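Phytase (Debaryomyces castellii, PDB 2GFI) probably hydrolyses phosphate monoesters of myo-inositol hexakisphosphate (phytate), starting at the 3-position, as a member of the histidine acid phosphatase family. Local coordinates at residues Y283-S286 / V287-D291; D351-V354 / D355-P358. All blocks are in the same frame, centred on the assembly; numbering follows the deposited sequence.

Interaction 1 lies within one helix and is partly buried: backbone hydrogen bonds run along residues 283-291, and aliphatic groups lie over tyrosine rings. Interaction 2, residues 351-358, is a surface turn outside any regular element; no direct hydrogen bond joins its halves, which meet through two prolines, a tyrosine and a bridging water. The centres of interactions 1 and 2 are about 10 Å apart, and the two touch. Tyr-285 OH of the helix is probably hydrogen-bonded to Pro-353 O of the turn, while Pro-358 CD packs against the same ring and Leu-289 CD2 approaches the same carbonyl. The loop thus packs on the helix on the side of Tyr-285 and Leu-289, and its Tyr-356 reaches a second subunit.

Interaction 1 of 2, residues Y283-S286 / V287-D291; sequences YSYS and VDLDD
With CG anti to the backbone N in both Tyr-283 (chi1 175°) and Tyr-285 (chi1 -175°), each ring extends beside the helix to meet the residue four positions on. Val-287 brings CG2 over one face of the Tyr-283 ring, 4.1 Å from its centroid, a CH-pi contact displaced toward CE2 and CZ. Leu-289 does the same to Tyr-285: its CG lies over the face, 4.0 Å from the centroid, while CD1 leans toward CE2 and CD2 toward the hydroxyl end, where OH is hydrogen-bonded outside the helix to Pro-353 O.

Ser-286 turns OG between its own N and carbonyl carbon (chi1 73°), from where it donates to a lone pair of Tyr-283 O at 2.6 Å. The same oxygen accepts Val-287 N at 3.2 Å, so two donors grip it. This is the familiar serine-to-backbone bond of an alpha-helix, here in the middle of helix 277-295; the i to i+4 pattern continues with Asp-288 N to Ser-284 O at 2.9 Å and Asp-290 N to Ser-286 O at 3.0 Å.

A water lies between Ser-284 OG and Asp-288 OD2. The Asp-288 carboxylate is held from outside the helix by His-365 N on OD1 and Ser-361 OG on OD2. Phe-256 stacks on the Tyr-283 ring, and the Val-287 side chain lies about 8 Å from that of Asp-333, the predicted proton donor.

Interaction 2 of 2, residues D351-V354 / D355-P358; sequences DLPV and DYTP
Asp-355 OD1 accepts a hydrogen bond of 2.7 Å from a water, which itself accepts Val-354 N at 3.0 Å. The water thus links the carboxylate to the preceding residue's amide. Asp-355 carries CG between its backbone N and carbonyl carbon (chi1 61°), which folds the carboxylate back toward that amide. The same OD1 lies at the edge of the Tyr-356 ring, in its plane.

The apolar part of the contact centres on Pro-353. Its CB meets Tyr-356 CE2 at 3.3 Å, a tight approach, and its CG lies 3.5 Å from the same CE2 and 3.6 Å from Tyr-356 CZ. The proline and the tyrosine side chain cross obliquely. Chi1 of 72° in Tyr-356 swings the ring back over the chain to reach this proline three residues earlier. From a different direction Pro-358 brings its own CG to 3.9 Å from Pro-353 CG, so that one proline ring touches both a tyrosine and a second proline.

The chain reverses here in an open beta-turn: Pro-353 CA and Tyr-356 CA are 6.5 Å apart, but no backbone hydrogen bond closes the turn, and side-chain packing and the water span it instead. The Tyr-356 hydroxyl is hydrogen-bonded to Lys-400 NZ of the second subunit, and Lys-401 of that subunit packs on the residue, which places the turn at a subunit contact.

The loop runs between helices 333-343 and 365-368. Its inner side lies on helix 277-295, where Leu-352 packs against Leu-289, Leu-352 O is hydrogen-bonded to Tyr-293 OH, and Asp-351 OD1 to Tyr-292 OH.

Interaction 1 of 2, residues Y283-S286 / V287-D291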
ATOM      1  N   TYR A 283     -19.759  -1.312  19.407  1.00 19.78           N
ATOM      2  CA  TYR A 283     -20.856  -1.224  18.477  1.00 19.66           C
ATOM      3  C   TYR A 283     -20.909  -2.467  17.581  1.00 20.17           C
ATOM      4  O   TYR A 283     -21.973  -3.083  17.435  1.00 20.20           O
ATOM      5  CB  TYR A 283     -20.790   0.011  17.601  1.00 18.46           C
ATOM      6  CG  TYR A 283     -21.906  -0.020  16.556  1.00 17.37           C
ATOM      7  CD1 TYR A 283     -23.222   0.316  16.905  1.00 16.65           C
ATOM      8  CD2 TYR A 283     -21.643  -0.383  15.239  1.00 14.83           C
ATOM      9  CE1 TYR A 283     -24.250   0.310  15.969  1.00 16.12           C
ATOM     10  CE2 TYR A 283     -22.647  -0.396  14.290  1.00 15.79           C
ATOM     11  CZ  TYR A 283     -23.961  -0.052  14.665  1.00 17.58           C
ATOM     12  OH  TYR A 283     -24.965  -0.052  13.736  1.00 18.01           O
ATOM     13  N   SER A 284     -19.767  -2.783  16.955  1.00 20.73           N
ATOM     14  CA  SER A 284     -19.660  -3.912  16.046  1.00 20.98           C
ATOM     15  C   SER A 284     -20.150  -5.185  16.694  1.00 20.97           C
ATOM     16  O   SER A 284     -20.823  -5.990  16.072  1.00 20.77           O
ATOM     17  CB  SER A 284     -18.214  -4.115  15.629  1.00 21.08           C
ATOM     18  OG  SER A 284     -18.163  -5.047  14.561  1.00 21.54           O
ATOM     19  N   TYR A 285     -19.786  -5.378  17.957  1.00 21.61           N
ATOM     20  CA  TYR A 285     -20.142  -6.620  18.616  1.00 21.14           C
ATOM     21  C   TYR A 285     -21.626  -6.651  18.955  1.00 22.06           C
ATOM     22  O   TYR A 285     -22.238  -7.734  18.946  1.00 22.43           O
ATOM     23  CB  TYR A 285     -19.299  -6.883  19.839  1.00 21.28           C
ATOM     24  CG  TYR A 285     -19.615  -8.234  20.415  1.00 21.01           C
ATOM     25  CD1 TYR A 285     -19.465  -9.366  19.646  1.00 20.63           C
ATOM     26  CD2 TYR A 285     -20.134  -8.367  21.714  1.00 20.54           C
ATOM     27  CE1 TYR A 285     -19.790 -10.599  20.156  1.00 23.29           C
ATOM     28  CE2 TYR A 285     -20.452  -9.592  22.235  1.00 19.39           C
ATOM     29  CZ  TYR A 285     -20.275 -10.703  21.451  1.00 20.92           C
ATOM     30  OH  TYR A 285     -20.565 -11.962  21.930  1.00 22.01           O
ATOM     31  N   SER A 286     -22.223  -5.479  19.212  1.00 21.87           N
ATOM     32  CA  SER A 286     -23.682  -5.427  19.423  1.00 22.00           C
ATOM     33  C   SER A 286     -24.450  -5.891  18.186  1.00 21.98           C
ATOM     34  O   SER A 286     -25.512  -6.550  18.301  1.00 22.60           O
ATOM     35  CB  SER A 286     -24.152  -4.037  19.903  1.00 22.05           C
ATOM     36  OG  SER A 286     -24.115  -3.074  18.870  1.00 22.63           O
ATOM     37  N   VAL A 287     -23.914  -5.541  17.015  1.00 21.70           N
ATOM     38  CA  VAL A 287     -24.451  -6.004  15.747  1.00 21.63           C
ATOM     39  C   VAL A 287     -24.169  -7.485  15.553  1.00 21.73           C
ATOM     40  O   VAL A 287     -25.043  -8.210  15.126  1.00 22.59           O
ATOM     41  CB  VAL A 287     -23.921  -5.194  14.489  1.00 21.58           C
ATOM     42  CG1 VAL A 287     -24.471  -5.811  13.190  1.00 20.86           C
ATOM     43  CG2 VAL A 287     -24.301  -3.732  14.573  1.00 18.95           C
ATOM     44  N   ASP A 288     -22.963  -7.955  15.842  1.00 21.79           N
ATOM     45  CA  ASP A 288     -22.735  -9.394  15.736  1.00 21.65           C
ATOM     46  C   ASP A 288     -23.727 -10.167  16.597  1.00 21.93           C
ATOM     47  O   ASP A 288     -24.212 -11.198  16.167  1.00 22.14           O
ATOM     48  CB  ASP A 288     -21.339  -9.761  16.176  1.00 21.97           C
ATOM     49  CG  ASP A 288     -20.289  -9.436  15.127  1.00 24.11           C
ATOM     50  OD1 ASP A 288     -20.644  -9.333  13.910  1.00 27.22           O
ATOM     51  OD2 ASP A 288     -19.073  -9.273  15.443  1.00 25.99           O
ATOM     52  N   LEU A 289     -24.001  -9.670  17.815  1.00 22.33           N
ATOM     53  CA  LEU A 289     -24.898 -10.305  18.744  1.00 23.04           C
ATOM     54  C   LEU A 289     -26.317 -10.328  18.199  1.00 24.03           C
ATOM     55  O   LEU A 289     -26.940 -11.380  18.065  1.00 24.04           O
ATOM     56  CB  LEU A 289     -24.905  -9.528  20.036  1.00 23.51           C
ATOM     57  CG  LEU A 289     -23.978  -9.898  21.167  1.00 23.64           C
ATOM     58  CD1 LEU A 289     -24.236  -8.918  22.306  1.00 23.43           C
ATOM     59  CD2 LEU A 289     -24.211 -11.351  21.590  1.00 23.77           C
ATOM     60  N   ASP A 290     -26.825  -9.158  17.875  1.00 25.15           N
ATOM     61  CA  ASP A 290     -28.132  -9.065  17.282  1.00 26.97           C
ATOM     62  C   ASP A 290     -28.272 -10.007  16.076  1.00 27.65           C
ATOM     63  O   ASP A 290     -29.229 -10.763  15.981  1.00 27.31           O
ATOM     64  CB  ASP A 290     -28.407  -7.623  16.888  1.00 27.58           C
ATOM     65  CG  ASP A 290     -29.762  -7.446  16.292  1.00 31.09           C
ATOM     66  OD1 ASP A 290     -30.700  -8.117  16.776  1.00 36.24           O
ATOM     67  OD2 ASP A 290     -29.999  -6.680  15.326  1.00 34.94           O
ATOM     68  N   ASP A 291     -27.322  -9.982  15.143  1.00 28.34           N
ATOM     69  CA  ASP A 291     -27.463 -10.852  13.973  1.00 28.20           C
ATOM     70  C   ASP A 291     -27.223 -12.304  14.288  1.00 27.50           C
ATOM     71  O   ASP A 291     -27.846 -13.164  13.678  1.00 28.26           O
ATOM     72  CB  ASP A 291     -26.567 -10.409  12.838  1.00 28.83           C
ATOM     73  CG  ASP A 291     -26.931  -9.044  12.329  1.00 31.13           C
ATOM     74  OD1 ASP A 291     -28.116  -8.639  12.442  1.00 31.22           O
ATOM     75  OD2 ASP A 291     -26.083  -8.294  11.810  1.00 34.12           O
TER
HETATM   76  O   HOH W   1     -17.731  -7.349  16.025  1.00 17.36           O

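Interaction 2 of 2, residues D351-V354 / D355-P358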
ATOM      1  N   ASP A 351     -23.340 -20.197  21.582  1.00 33.92           N
ATOM      2  CA  ASP A 351     -23.974 -18.906  21.583  1.00 32.32           C
ATOM      3  C   ASP A 351     -23.018 -17.836  22.075  1.00 31.00           C
ATOM      4  O   ASP A 351     -22.167 -18.095  22.919  1.00 31.67           O
ATOM      5  CB  ASP A 351     -25.237 -18.966  22.440  1.00 32.19           C
ATOM      6  CG  ASP A 351     -26.359 -19.760  21.762  1.00 33.05           C
ATOM      7  OD1 ASP A 351     -26.274 -20.102  20.547  1.00 29.88           O
ATOM      8  OD2 ASP A 351     -27.387 -20.085  22.383  1.00 35.90           O
ATOM      9  N   LEU A 352     -23.152 -16.644  21.508  1.00 28.88           N
ATOM     10  CA  LEU A 352     -22.277 -15.539  21.806  1.00 27.13           C
ATOM     11  C   LEU A 352     -22.521 -15.049  23.221  1.00 26.75           C
ATOM     12  O   LEU A 352     -23.661 -15.019  23.676  1.00 26.95           O
ATOM     13  CB  LEU A 352     -22.498 -14.415  20.787  1.00 26.34           C
ATOM     14  CG  LEU A 352     -21.562 -14.450  19.575  1.00 25.60           C
ATOM     15  CD1 LEU A 352     -21.611 -15.813  18.831  1.00 24.42           C
ATOM     16  CD2 LEU A 352     -21.890 -13.307  18.626  1.00 25.68           C
ATOM     17  N   PRO A 353     -21.464 -14.679  23.930  1.00 26.49           N
ATOM     18  CA  PRO A 353     -21.636 -14.104  25.244  1.00 26.10           C
ATOM     19  C   PRO A 353     -22.151 -12.681  25.104  1.00 26.77           C
ATOM     20  O   PRO A 353     -21.943 -12.041  24.064  1.00 26.10           O
ATOM     21  CB  PRO A 353     -20.220 -14.106  25.808  1.00 25.88           C
ATOM     22  CG  PRO A 353     -19.324 -13.972  24.576  1.00 25.72           C
ATOM     23  CD  PRO A 353     -20.033 -14.775  23.533  1.00 26.14           C
ATOM     24  N   VAL A 354     -22.827 -12.201  26.152  1.00 27.38           N
ATOM     25  CA  VAL A 354     -23.362 -10.843  26.204  1.00 27.87           C
ATOM     26  C   VAL A 354     -22.728 -10.044  27.329  1.00 28.55           C
ATOM     27  O   VAL A 354     -22.801  -8.816  27.350  1.00 28.95           O
ATOM     28  CB  VAL A 354     -24.895 -10.855  26.383  1.00 28.01           C
ATOM     29  CG1 VAL A 354     -25.550 -11.443  25.145  1.00 28.02           C
ATOM     30  CG2 VAL A 354     -25.326 -11.631  27.686  1.00 27.43           C
ATOM     31  N   ASP A 355     -22.088 -10.732  28.264  1.00 29.01           N
ATOM     32  CA  ASP A 355     -21.683 -10.079  29.505  1.00 30.06           C
ATOM     33  C   ASP A 355     -20.242  -9.588  29.419  1.00 28.54           C
ATOM     34  O   ASP A 355     -19.713  -8.994  30.338  1.00 27.91           O
ATOM     35  CB  ASP A 355     -21.930 -11.010  30.714  1.00 31.69           C
ATOM     36  CG  ASP A 355     -21.125 -12.317  30.625  1.00 36.64           C
ATOM     37  OD1 ASP A 355     -21.022 -12.927  29.510  1.00 43.16           O
ATOM     38  OD2 ASP A 355     -20.549 -12.818  31.620  1.00 42.66           O
ATOM     39  N   TYR A 356     -19.615  -9.803  28.271  1.00 27.88           N
ATOM     40  CA  TYR A 356     -18.343  -9.163  27.987  1.00 26.53           C
ATOM     41  C   TYR A 356     -18.173  -9.078  26.486  1.00 25.47           C
ATOM     42  O   TYR A 356     -19.012  -9.586  25.756  1.00 25.73           O
ATOM     43  CB  TYR A 356     -17.198  -9.955  28.630  1.00 26.70           C
ATOM     44  CG  TYR A 356     -16.920 -11.276  27.948  1.00 28.30           C
ATOM     45  CD1 TYR A 356     -15.816 -11.423  27.087  1.00 27.04           C
ATOM     46  CD2 TYR A 356     -17.758 -12.390  28.156  1.00 27.72           C
ATOM     47  CE1 TYR A 356     -15.564 -12.649  26.459  1.00 28.74           C
ATOM     48  CE2 TYR A 356     -17.485 -13.621  27.559  1.00 27.28           C
ATOM     49  CZ  TYR A 356     -16.403 -13.737  26.705  1.00 28.78           C
ATOM     50  OH  TYR A 356     -16.139 -14.949  26.110  1.00 30.92           O
ATOM     51  N   THR A 357     -17.087  -8.449  26.030  1.00 24.14           N
ATOM     52  CA  THR A 357     -16.771  -8.383  24.613  1.00 22.73           C
ATOM     53  C   THR A 357     -15.677  -9.418  24.308  1.00 22.67           C
ATOM     54  O   THR A 357     -14.559  -9.313  24.801  1.00 21.60           O
ATOM     55  CB  THR A 357     -16.319  -6.965  24.203  1.00 22.38           C
ATOM     56  OG1 THR A 357     -17.270  -6.013  24.682  1.00 21.88           O
ATOM     57  CG2 THR A 357     -16.309  -6.786  22.655  1.00 19.43           C
ATOM     58  N   PRO A 358     -16.037 -10.438  23.531  1.00 22.57           N
ATOM     59  CA  PRO A 358     -15.070 -11.446  23.092  1.00 22.97           C
ATOM     60  C   PRO A 358     -14.188 -10.902  21.979  1.00 23.14           C
ATOM     61  O   PRO A 358     -14.633 -10.067  21.183  1.00 23.20           O
ATOM     62  CB  PRO A 358     -15.957 -12.596  22.545  1.00 22.50           C
ATOM     63  CG  PRO A 358     -17.204 -11.912  22.104  1.00 22.52           C
ATOM     64  CD  PRO A 358     -17.403 -10.718  23.046  1.00 21.91           C
TER
HETATM   65  O   HOH W   2     -23.155 -14.198  28.398  1.00 31.02           O